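Long-range contacts in 4-hydroxybenzoyl-CoA thioesterase (Bacillus halodurans, PDB 5WH9), which probably hydrolyses the thioester bond of gentisyl-coenzyme A, as a hotdog-fold member of the 4-hydroxybenzoyl-CoA thioesterase family: residues 72-78 / 90-96; 60-66 / 100-106; 83-88 / 120-124. All coordinates share one frame; numbering follows the deposited sequence.

Contact 1: residues 72-78 / 90-96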
loop_
_atom_site.group_PDB
_atom_site.type_symbol
_atom_site.label_atom_id
_atom_site.label_comp_id
_atom_site.label_asym_id
_atom_site.label_seq_id
_atom_site.Cartn_x
_atom_site.Cartn_y
_atom_site.Cartn_z
ATOM N N ASP B 72 11.192 -5.864 -12.449
ATOM C CA ASP B 72 10.766 -5.766 -13.836
ATOM C C ASP B 72 10.655 -4.302 -14.246
ATOM O O ASP B 72 10.201 -3.473 -13.457
ATOM C CB ASP B 72 9.435 -6.475 -14.061
ATOM C CG ASP B 72 9.608 -7.942 -14.307
ATOM O OD1 ASP B 72 10.778 -8.355 -14.473
ATOM O OD2 ASP B 72 8.589 -8.673 -14.339
ATOM N N HIS B 73 11.124 -3.994 -15.455
ATOM C CA HIS B 73 10.878 -2.696 -16.076
ATOM C C HIS B 73 9.595 -2.867 -16.862
ATOM O O HIS B 73 9.412 -3.879 -17.538
ATOM C CB HIS B 73 11.991 -2.321 -17.054
ATOM C CG HIS B 73 13.345 -2.215 -16.427
ATOM N ND1 HIS B 73 13.988 -1.008 -16.249
ATOM C CD2 HIS B 73 14.188 -3.165 -15.956
ATOM C CE1 HIS B 73 15.167 -1.220 -15.690
ATOM N NE2 HIS B 73 15.311 -2.520 -15.499
ATOM N N VAL B 74 8.701 -1.890 -16.783
ATOM C CA VAL B 74 7.400 -2.051 -17.406
ATOM C C VAL B 74 6.986 -0.703 -17.889
ATOM O O VAL B 74 7.429 0.320 -17.358
ATOM C CB VAL B 74 6.334 -2.589 -16.376
ATOM C CG1 VAL B 74 5.079 -3.069 -17.080
ATOM C CG2 VAL B 74 6.908 -3.715 -15.542
ATOM N N PHE B 75 6.147 -0.679 -18.906
ATOM C CA PHE B 75 5.465 0.563 -19.245
ATOM C C PHE B 75 4.005 0.288 -19.626
ATOM O O PHE B 75 3.633 -0.838 -19.955
ATOM C CB PHE B 75 6.234 1.376 -20.297
ATOM C CG PHE B 75 6.255 0.755 -21.682
ATOM C CD1 PHE B 75 5.201 0.963 -22.566
ATOM C CD2 PHE B 75 7.346 0.005 -22.109
ATOM C CE1 PHE B 75 5.219 0.417 -23.849
ATOM C CE2 PHE B 75 7.378 -0.549 -23.392
ATOM C CZ PHE B 75 6.305 -0.344 -24.267
ATOM N N ILE B 76 3.168 1.302 -19.502
ATOM C CA ILE B 76 1.777 1.139 -19.849
ATOM C C ILE B 76 1.463 2.002 -21.055
ATOM O O ILE B 76 1.856 3.163 -21.100
ATOM C CB ILE B 76 0.844 1.555 -18.695
ATOM C CG1 ILE B 76 0.913 0.541 -17.552
ATOM C CG2 ILE B 76 -0.567 1.673 -19.211
ATOM C CD1 ILE B 76 0.198 0.988 -16.260
ATOM N N ARG B 77 0.755 1.436 -22.023
ATOM C CA ARG B 77 0.254 2.205 -23.161
ATOM C C ARG B 77 -1.195 2.578 -22.901
ATOM O O ARG B 77 -2.056 1.697 -22.800
ATOM C CB ARG B 77 0.321 1.388 -24.456
ATOM C CG ARG B 77 1.705 1.212 -25.034
ATOM C CD ARG B 77 1.669 1.005 -26.561
ATOM N NE ARG B 77 3.013 0.758 -27.067
ATOM C CZ ARG B 77 3.525 -0.449 -27.295
ATOM N NH1 ARG B 77 2.790 -1.540 -27.112
ATOM N NH2 ARG B 77 4.775 -0.563 -27.730
ATOM N N THR B 78 -1.469 3.875 -22.809
ATOM C CA THR B 78 -2.814 4.325 -22.511
ATOM C C THR B 78 -3.427 4.979 -23.726
ATOM O O THR B 78 -2.834 5.857 -24.336
ATOM C CB THR B 78 -2.830 5.299 -21.334
ATOM O OG1 THR B 78 -2.254 4.663 -20.190
ATOM C CG2 THR B 78 -4.249 5.709 -20.994
ATOM N N LEU B 90 -10.352 4.730 -20.388
ATOM C CA LEU B 90 -8.947 4.589 -20.737
ATOM C C LEU B 90 -8.609 3.118 -20.878
ATOM O O LEU B 90 -8.891 2.326 -19.980
ATOM C CB LEU B 90 -8.061 5.190 -19.646
ATOM C CG LEU B 90 -8.177 6.696 -19.423
ATOM C CD1 LEU B 90 -7.292 7.140 -18.243
ATOM C CD2 LEU B 90 -7.812 7.465 -20.693
ATOM N N GLU B 91 -8.011 2.754 -22.000
ATOM C CA GLU B 91 -7.430 1.433 -22.133
ATOM C C GLU B 91 -5.939 1.461 -21.728
ATOM O O GLU B 91 -5.185 2.364 -22.122
ATOM C CB GLU B 91 -7.598 0.928 -23.561
ATOM C CG GLU B 91 -7.435 -0.590 -23.697
ATOM C CD GLU B 91 -7.644 -1.079 -25.128
ATOM O OE1 GLU B 91 -8.759 -1.558 -25.444
ATOM O OE2 GLU B 91 -6.692 -0.985 -25.941
ATOM N N HIS B 92 -5.525 0.485 -20.925
ATOM C CA HIS B 92 -4.143 0.395 -20.466
ATOM C C HIS B 92 -3.597 -0.966 -20.802
ATOM O O HIS B 92 -4.211 -1.979 -20.462
ATOM C CB HIS B 92 -4.034 0.574 -18.948
ATOM C CG HIS B 92 -4.407 1.938 -18.470
ATOM N ND1 HIS B 92 -5.491 2.169 -17.655
ATOM C CD2 HIS B 92 -3.850 3.148 -18.703
ATOM C CE1 HIS B 92 -5.576 3.459 -17.387
ATOM N NE2 HIS B 92 -4.587 4.076 -18.008
ATOM N N HIS B 93 -2.426 -0.987 -21.433
ATOM C CA HIS B 93 -1.759 -2.224 -21.774
ATOM C C HIS B 93 -0.378 -2.263 -21.137
ATOM O O HIS B 93 0.464 -1.404 -21.413
ATOM C CB HIS B 93 -1.613 -2.338 -23.287
ATOM C CG HIS B 93 -2.910 -2.488 -24.014
ATOM N ND1 HIS B 93 -3.674 -3.632 -23.943
ATOM C CD2 HIS B 93 -3.563 -1.652 -24.856
ATOM C CE1 HIS B 93 -4.748 -3.490 -24.699
ATOM N NE2 HIS B 93 -4.703 -2.300 -25.266
ATOM N N PHE B 94 -0.146 -3.269 -20.302
ATOM C CA PHE B 94 1.148 -3.445 -19.657
ATOM C C PHE B 94 2.086 -4.145 -20.606
ATOM O O PHE B 94 1.777 -5.237 -21.129
ATOM C CB PHE B 94 1.018 -4.252 -18.365
ATOM C CG PHE B 94 0.181 -3.577 -17.335
ATOM C CD1 PHE B 94 -1.198 -3.473 -17.509
ATOM C CD2 PHE B 94 0.762 -3.023 -16.201
ATOM C CE1 PHE B 94 -1.974 -2.833 -16.567
ATOM C CE2 PHE B 94 -0.015 -2.379 -15.245
ATOM C CZ PHE B 94 -1.378 -2.290 -15.431
ATOM N N ILE B 95 3.219 -3.496 -20.849
ATOM C CA ILE B 95 4.234 -4.050 -21.711
ATOM C C ILE B 95 5.497 -4.381 -20.913
ATOM O O ILE B 95 6.082 -3.532 -20.251
ATOM C CB ILE B 95 4.548 -3.123 -22.908
ATOM C CG1 ILE B 95 3.392 -3.130 -23.903
ATOM C CG2 ILE B 95 5.795 -3.605 -23.649
ATOM C CD1 ILE B 95 2.331 -2.141 -23.617
ATOM N N LYS B 96 5.881 -5.640 -20.960
ATOM C CA LYS B 96 7.130 -6.097 -20.395
ATOM C C LYS B 96 7.872 -6.889 -21.464
ATOM O O LYS B 96 7.291 -7.783 -22.101
ATOM C CB LYS B 96 6.861 -6.999 -19.195
ATOM C CG LYS B 96 8.020 -7.888 -18.837
ATOM C CD LYS B 96 7.710 -8.707 -17.612
ATOM C CE LYS B 96 8.377 -10.070 -17.671
ATOM N NZ LYS B 96 8.365 -10.732 -16.334
#

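Contact 2: residues 60-66 / 100-106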
loop_
_atom_site.group_PDB
_atom_site.type_symbol
_atom_site.label_atom_id
_atom_site.label_comp_id
_atom_site.label_asym_id
_atom_site.label_seq_id
_atom_site.Cartn_x
_atom_site.Cartn_y
_atom_site.Cartn_z
ATOM N N ALA B 60 -13.515 -0.595 -13.251
ATOM C CA ALA B 60 -12.164 -0.936 -13.685
ATOM C C ALA B 60 -11.947 -2.439 -13.807
ATOM O O ALA B 60 -12.402 -3.214 -12.969
ATOM C CB ALA B 60 -11.120 -0.305 -12.764
ATOM N N THR B 61 -11.235 -2.839 -14.856
ATOM C CA THR B 61 -11.062 -4.240 -15.199
ATOM C C THR B 61 -9.625 -4.505 -15.611
ATOM O O THR B 61 -9.013 -3.709 -16.307
ATOM C CB THR B 61 -11.955 -4.628 -16.379
ATOM O OG1 THR B 61 -13.251 -4.043 -16.217
ATOM C CG2 THR B 61 -12.095 -6.140 -16.469
ATOM N N CYS B 62 -9.079 -5.630 -15.192
ATOM C CA CYS B 62 -7.750 -5.983 -15.623
ATOM C C CYS B 62 -7.650 -7.485 -15.848
ATOM O O CYS B 62 -8.284 -8.304 -15.159
ATOM C CB CYS B 62 -6.670 -5.484 -14.639
ATOM S SG CYS B 62 -4.985 -5.274 -15.419
ATOM N N GLN B 63 -6.849 -7.830 -16.842
ATOM C CA GLN B 63 -6.732 -9.186 -17.294
ATOM C C GLN B 63 -5.242 -9.508 -17.295
ATOM O O GLN B 63 -4.472 -8.901 -18.031
ATOM C CB GLN B 63 -7.326 -9.275 -18.696
ATOM C CG GLN B 63 -7.548 -10.671 -19.220
ATOM C CD GLN B 63 -8.194 -10.659 -20.596
ATOM O OE1 GLN B 63 -7.505 -10.667 -21.624
ATOM N NE2 GLN B 63 -9.524 -10.626 -20.623
ATOM N N PHE B 64 -4.847 -10.462 -16.463
ATOM C CA PHE B 64 -3.441 -10.756 -16.226
ATOM C C PHE B 64 -2.992 -11.965 -17.044
ATOM O O PHE B 64 -3.527 -13.058 -16.876
ATOM C CB PHE B 64 -3.226 -11.001 -14.725
ATOM C CG PHE B 64 -3.893 -9.974 -13.851
ATOM C CD1 PHE B 64 -5.201 -10.152 -13.425
ATOM C CD2 PHE B 64 -3.231 -8.809 -13.495
ATOM C CE1 PHE B 64 -5.837 -9.201 -12.644
ATOM C CE2 PHE B 64 -3.858 -7.856 -12.712
ATOM C CZ PHE B 64 -5.174 -8.062 -12.282
ATOM N N LYS B 65 -2.012 -11.768 -17.925
ATOM C CA LYS B 65 -1.563 -12.831 -18.825
ATOM C C LYS B 65 -0.332 -13.534 -18.285
ATOM O O LYS B 65 -0.284 -14.759 -18.227
ATOM C CB LYS B 65 -1.271 -12.289 -20.230
ATOM C CG LYS B 65 -2.404 -11.454 -20.816
ATOM C CD LYS B 65 -3.777 -12.105 -20.589
ATOM C CE LYS B 65 -3.966 -13.338 -21.472
ATOM N NZ LYS B 65 -5.405 -13.639 -21.740
ATOM N N ALA B 66 0.664 -12.732 -17.906
ATOM C CA ALA B 66 1.938 -13.222 -17.380
ATOM C C ALA B 66 2.380 -12.446 -16.134
ATOM O O ALA B 66 2.038 -11.272 -15.969
ATOM C CB ALA B 66 3.013 -13.163 -18.454
ATOM N N VAL B 100 2.742 -7.655 -24.310
ATOM C CA VAL B 100 1.614 -7.347 -23.425
ATOM C C VAL B 100 1.366 -8.460 -22.388
ATOM O O VAL B 100 0.952 -9.573 -22.727
ATOM C CB VAL B 100 0.302 -7.073 -24.206
ATOM C CG1 VAL B 100 -0.813 -6.735 -23.234
ATOM C CG2 VAL B 100 0.486 -5.927 -25.206
ATOM N N ILE B 101 1.616 -8.153 -21.124
ATOM C CA ILE B 101 1.466 -9.146 -20.064
ATOM C C ILE B 101 0.245 -8.904 -19.171
ATOM O O ILE B 101 0.006 -9.641 -18.218
ATOM C CB ILE B 101 2.737 -9.214 -19.195
ATOM C CG1 ILE B 101 2.999 -7.856 -18.528
ATOM C CG2 ILE B 101 3.925 -9.653 -20.037
ATOM C CD1 ILE B 101 2.029 -7.574 -17.322
ATOM N N ALA B 102 -0.520 -7.868 -19.483
ATOM C CA ALA B 102 -1.769 -7.587 -18.793
ATOM C C ALA B 102 -2.422 -6.442 -19.534
ATOM O O ALA B 102 -1.726 -5.613 -20.116
ATOM C CB ALA B 102 -1.508 -7.195 -17.323
ATOM N N SER B 103 -3.749 -6.388 -19.524
ATOM C CA SER B 103 -4.450 -5.258 -20.128
ATOM C C SER B 103 -5.797 -5.011 -19.467
ATOM O O SER B 103 -6.541 -5.939 -19.169
ATOM C CB SER B 103 -4.612 -5.451 -21.638
ATOM O OG SER B 103 -5.243 -6.685 -21.933
ATOM N N GLY B 104 -6.103 -3.746 -19.225
ATOM C CA GLY B 104 -7.375 -3.417 -18.646
ATOM C C GLY B 104 -7.923 -2.104 -19.123
ATOM O O GLY B 104 -7.433 -1.504 -20.081
ATOM N N HIS B 105 -8.961 -1.646 -18.445
ATOM C CA HIS B 105 -9.469 -0.317 -18.720
ATOM C C HIS B 105 -10.039 0.273 -17.453
ATOM O O HIS B 105 -10.268 -0.430 -16.467
ATOM C CB HIS B 105 -10.523 -0.337 -19.841
ATOM C CG HIS B 105 -11.761 -1.100 -19.500
ATOM N ND1 HIS B 105 -12.833 -0.529 -18.842
ATOM C CD2 HIS B 105 -12.101 -2.393 -19.723
ATOM C CE1 HIS B 105 -13.776 -1.439 -18.671
ATOM N NE2 HIS B 105 -13.358 -2.577 -19.199
ATOM N N GLU B 106 -10.246 1.576 -17.486
ATOM C CA GLU B 106 -10.923 2.290 -16.434
ATOM C C GLU B 106 -12.066 3.058 -17.102
ATOM O O GLU B 106 -11.856 3.739 -18.105
ATOM C CB GLU B 106 -9.952 3.286 -15.785
ATOM C CG GLU B 106 -8.723 2.666 -15.120
ATOM C CD GLU B 106 -7.774 3.704 -14.536
ATOM O OE1 GLU B 106 -7.242 3.463 -13.434
ATOM O OE2 GLU B 106 -7.533 4.752 -15.185
#

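Contact 3: residues 83-88 / 120-124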
loop_
_atom_site.group_PDB
_atom_site.type_symbol
_atom_site.label_atom_id
_atom_site.label_comp_id
_atom_site.label_asym_id
_atom_site.label_seq_id
_atom_site.Cartn_x
_atom_site.Cartn_y
_atom_site.Cartn_z
ATOM N N LEU B 83 -15.355 8.107 -25.391
ATOM C CA LEU B 83 -15.586 9.428 -24.874
ATOM C C LEU B 83 -17.032 9.843 -25.008
ATOM O O LEU B 83 -17.603 9.803 -26.032
ATOM C CB LEU B 83 -14.619 10.408 -25.491
ATOM C CG LEU B 83 -14.806 11.905 -25.282
ATOM C CD1 LEU B 83 -14.394 12.394 -23.922
ATOM C CD2 LEU B 83 -14.111 12.677 -26.372
ATOM N N LYS B 84 -17.618 10.230 -23.906
ATOM C CA LYS B 84 -18.975 10.746 -23.968
ATOM C C LYS B 84 -18.988 12.110 -23.308
ATOM O O LYS B 84 -17.942 12.610 -22.913
ATOM C CB LYS B 84 -19.944 9.786 -23.290
ATOM C CG LYS B 84 -19.841 8.362 -23.826
ATOM C CD LYS B 84 -21.037 7.549 -23.416
ATOM C CE LYS B 84 -20.689 6.078 -23.288
ATOM N NZ LYS B 84 -21.884 5.289 -22.870
ATOM N N ASP B 85 -20.158 12.720 -23.199
ATOM C CA ASP B 85 -20.234 14.030 -22.580
ATOM C C ASP B 85 -19.708 13.986 -21.145
ATOM O O ASP B 85 -18.944 14.855 -20.734
ATOM C CB ASP B 85 -21.669 14.564 -22.603
ATOM C CG ASP B 85 -21.843 15.820 -21.748
ATOM O OD1 ASP B 85 -20.997 16.740 -21.847
ATOM O OD2 ASP B 85 -22.823 15.878 -20.969
ATOM N N LYS B 86 -20.104 12.972 -20.384
ATOM C CA LYS B 86 -19.813 12.988 -18.952
ATOM C C LYS B 86 -18.858 11.904 -18.454
ATOM O O LYS B 86 -18.483 11.909 -17.280
ATOM C CB LYS B 86 -21.116 12.969 -18.149
ATOM C CG LYS B 86 -21.967 14.211 -18.376
ATOM C CD LYS B 86 -23.031 14.382 -17.311
ATOM C CE LYS B 86 -24.382 13.926 -17.820
ATOM N NZ LYS B 86 -25.402 14.000 -16.744
ATOM N N SER B 87 -18.462 10.992 -19.340
ATOM C CA SER B 87 -17.542 9.921 -18.982
ATOM C C SER B 87 -16.547 9.609 -20.111
ATOM O O SER B 87 -16.723 10.035 -21.253
ATOM C CB SER B 87 -18.325 8.652 -18.636
ATOM O OG SER B 87 -18.852 8.046 -19.808
ATOM N N PHE B 88 -15.495 8.864 -19.776
ATOM C CA PHE B 88 -14.557 8.359 -20.763
ATOM C C PHE B 88 -13.935 7.063 -20.239
ATOM O O PHE B 88 -13.931 6.813 -19.030
ATOM C CB PHE B 88 -13.476 9.403 -21.090
ATOM C CG PHE B 88 -12.577 9.740 -19.933
ATOM C CD1 PHE B 88 -12.988 10.620 -18.945
ATOM C CD2 PHE B 88 -11.317 9.188 -19.835
ATOM C CE1 PHE B 88 -12.158 10.926 -17.867
ATOM C CE2 PHE B 88 -10.481 9.491 -18.764
ATOM C CZ PHE B 88 -10.905 10.358 -17.787
ATOM N N VAL B 120 -20.771 14.995 -9.998
ATOM C CA VAL B 120 -20.364 14.688 -11.369
ATOM C C VAL B 120 -20.734 15.807 -12.324
ATOM O O VAL B 120 -21.706 16.530 -12.107
ATOM C CB VAL B 120 -21.023 13.410 -11.881
ATOM C CG1 VAL B 120 -20.573 12.215 -11.052
ATOM C CG2 VAL B 120 -22.544 13.562 -11.856
ATOM N N CYS B 121 -19.967 15.943 -13.397
ATOM C CA CYS B 121 -20.244 16.987 -14.371
ATOM C C CYS B 121 -19.625 16.654 -15.720
ATOM O O CYS B 121 -18.908 15.664 -15.857
ATOM C CB CYS B 121 -19.721 18.320 -13.862
ATOM S SG CYS B 121 -17.955 18.371 -13.774
ATOM N N PRO B 122 -19.910 17.480 -16.730
ATOM C CA PRO B 122 -19.370 17.207 -18.062
ATOM C C PRO B 122 -17.858 17.390 -18.095
ATOM O O PRO B 122 -17.326 18.289 -17.442
ATOM C CB PRO B 122 -20.033 18.279 -18.939
ATOM C CG PRO B 122 -21.164 18.826 -18.124
ATOM C CD PRO B 122 -20.752 18.687 -16.705
ATOM N N ILE B 123 -17.179 16.532 -18.840
ATOM C CA ILE B 123 -15.773 16.727 -19.136
ATOM C C ILE B 123 -15.616 18.129 -19.713
ATOM O O ILE B 123 -16.383 18.526 -20.583
ATOM C CB ILE B 123 -15.291 15.688 -20.158
ATOM C CG1 ILE B 123 -15.453 14.277 -19.593
ATOM C CG2 ILE B 123 -13.836 15.949 -20.586
ATOM C CD1 ILE B 123 -15.284 13.192 -20.634
ATOM N N PRO B 124 -14.626 18.842 -19.237
ATOM C CA PRO B 124 -14.355 20.181 -19.704
ATOM C C PRO B 124 -13.971 20.143 -21.117
ATOM O O PRO B 124 -13.367 19.244 -21.629
ATOM C CB PRO B 124 -13.150 20.604 -18.889
ATOM C CG PRO B 124 -13.221 19.790 -17.695
ATOM C CD PRO B 124 -13.791 18.491 -18.098
HETATM O O HOH W 1 -17.744 17.180 -22.464
#

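Contact 1: residues 72-78 / 90-96
A beta hairpin sets F75 against I95 and R77 against H93 as antiparallel hydrogen-bonded pairs. I95 N binds F75 O at 2.8 Å, and F75 N returns the bond to I95 O. R77 and H93 exchange two more backbone bonds.

On the face carrying F75, I95 lies over the phenyl ring. Its CB stands 3.8 Å from the F75 ring centroid, a CH-pi contact, and I95 CG2 comes to 3.4 Å from F75 CZ. F75 CG sits between the backbone N and the carbonyl carbon (chi1 69°), and this swings the ring across to the partner strand. R77 CG meets the edge of the ring in its plane. R77 NH1 ends 3.6 Å from I95 CD1.

The other face turns to the hydrophobic side of the hotdog sheet, which wraps round helix 25-40. There I76 CG1 packs over one face of F94, 4.0 Å from the F94 ring centroid. V74 CG1 comes to the ring edge, and Y26 of the helix meets F94 edge-to-face. T78 packs on A33 and F37 of the same helix.

At the other end of the ladder, K96 NZ forms a salt bridge of 2.9 Å with D72 OD2, approaching from above the carboxylate plane. D72 OD2 also accepts from L69 N, and K96 NZ also donates to P67 O. A methionine here would remove the ammonium group and would probably leave D72 without its countercharge and the P67 carbonyl without this donor.

Contact 2: residues 60-66 / 100-106
The H105 imidazole and T61 lie side by side, with T61 OG1 set obliquely to the ring, 3.3 Å from H105 NE2. H105 CG stands between the backbone N and the carbonyl carbon (chi1 64°), which brings the ring close to the threonine. On the other face of the sheet, A102 CB meets the F64 ring obliquely, 4.5 Å from F64 CD2. Y26 of helix 25-40 packs edge-to-face with the same ring.

The backbones form an antiparallel ladder. T61 N binds H105 O at 3.1 Å, and S103 N binds Q63 O at 3.0 Å. G104 and C62 form a non-hydrogen-bonded pair with their CA atoms only 4.0 Å apart, a closeness that fits the absence of a side chain on G104. Where strand 57-64 ends, I101 O takes two donors from one face of its plane: K65 N at 2.9 Å and A66 N at 3.2 Å.

Residues 60-63 also pair antiparallel with a strand of the second subunit, so the hotdog sheet runs on across the interface. Each oxygen of the buried E106 carboxylate has a partner. Y23 of the second subunit hydrogen-bonds OE1, and R108, salt-bridged to OE2, probably balances the negative charge.

Contact 3: residues 83-88 / 120-124
L83 opens the first segment by pressing its CD1 against I123 CD1, a tight methyl contact of 3.5 Å. K84 follows, and its O lies 3.5 Å from that same I123 CD1, while K84 N closes the turn on S87 O. D85 gives the backbone bond: I123 N donates to D85 O at 3.1 Å. A water lies between D85 O and I123 O, within bonding distance of each. D85 CG is anti to the backbone N (chi1 170°), and this lays the carboxylate beside P122, with OD1 3.4 Å from P122 CB. K86 passes P122 with its aliphatic part, CG 4.0 Å from P122 CA. S87 adds its O beside I123 CD1. F88 comes last, its CD1 3.8 Å from I123 CD1, the two side chains crossing at about a right angle.

The contact joins the turn that leads into strand 87-96 of the hotdog sheet to the chain just before helix 125-131. F131 of that helix also meets the F88 ring. I123 CD1 sits among L83 CD1, F88 CD1 and the carbonyl oxygens of K84 and S87. The join is therefore mostly apolar, with a single direct backbone hydrogen bond, from I123 N to D85 O.

Contacts 1 and 2 are parts of one antiparallel sheet, their centres about 9 Å apart. The seam between them is strands 87-96 and 99-111, where F94 N probably binds A102 O at 2.8 Å and G104 N probably binds H92 O at 2.9 Å. Along the chain, contact 1 is nested within the loop that contact 2 closes. Contact 3 crosses both in sequence. Its centre lies about 24 Å from each of theirs, though it shares strand 87-96 with contact 1. The nearest atoms of contacts 2 and 3 are about 4 Å apart. Contact 2 alone reaches the second subunit; hotdog thioesterases commonly form their active sites at such interfaces.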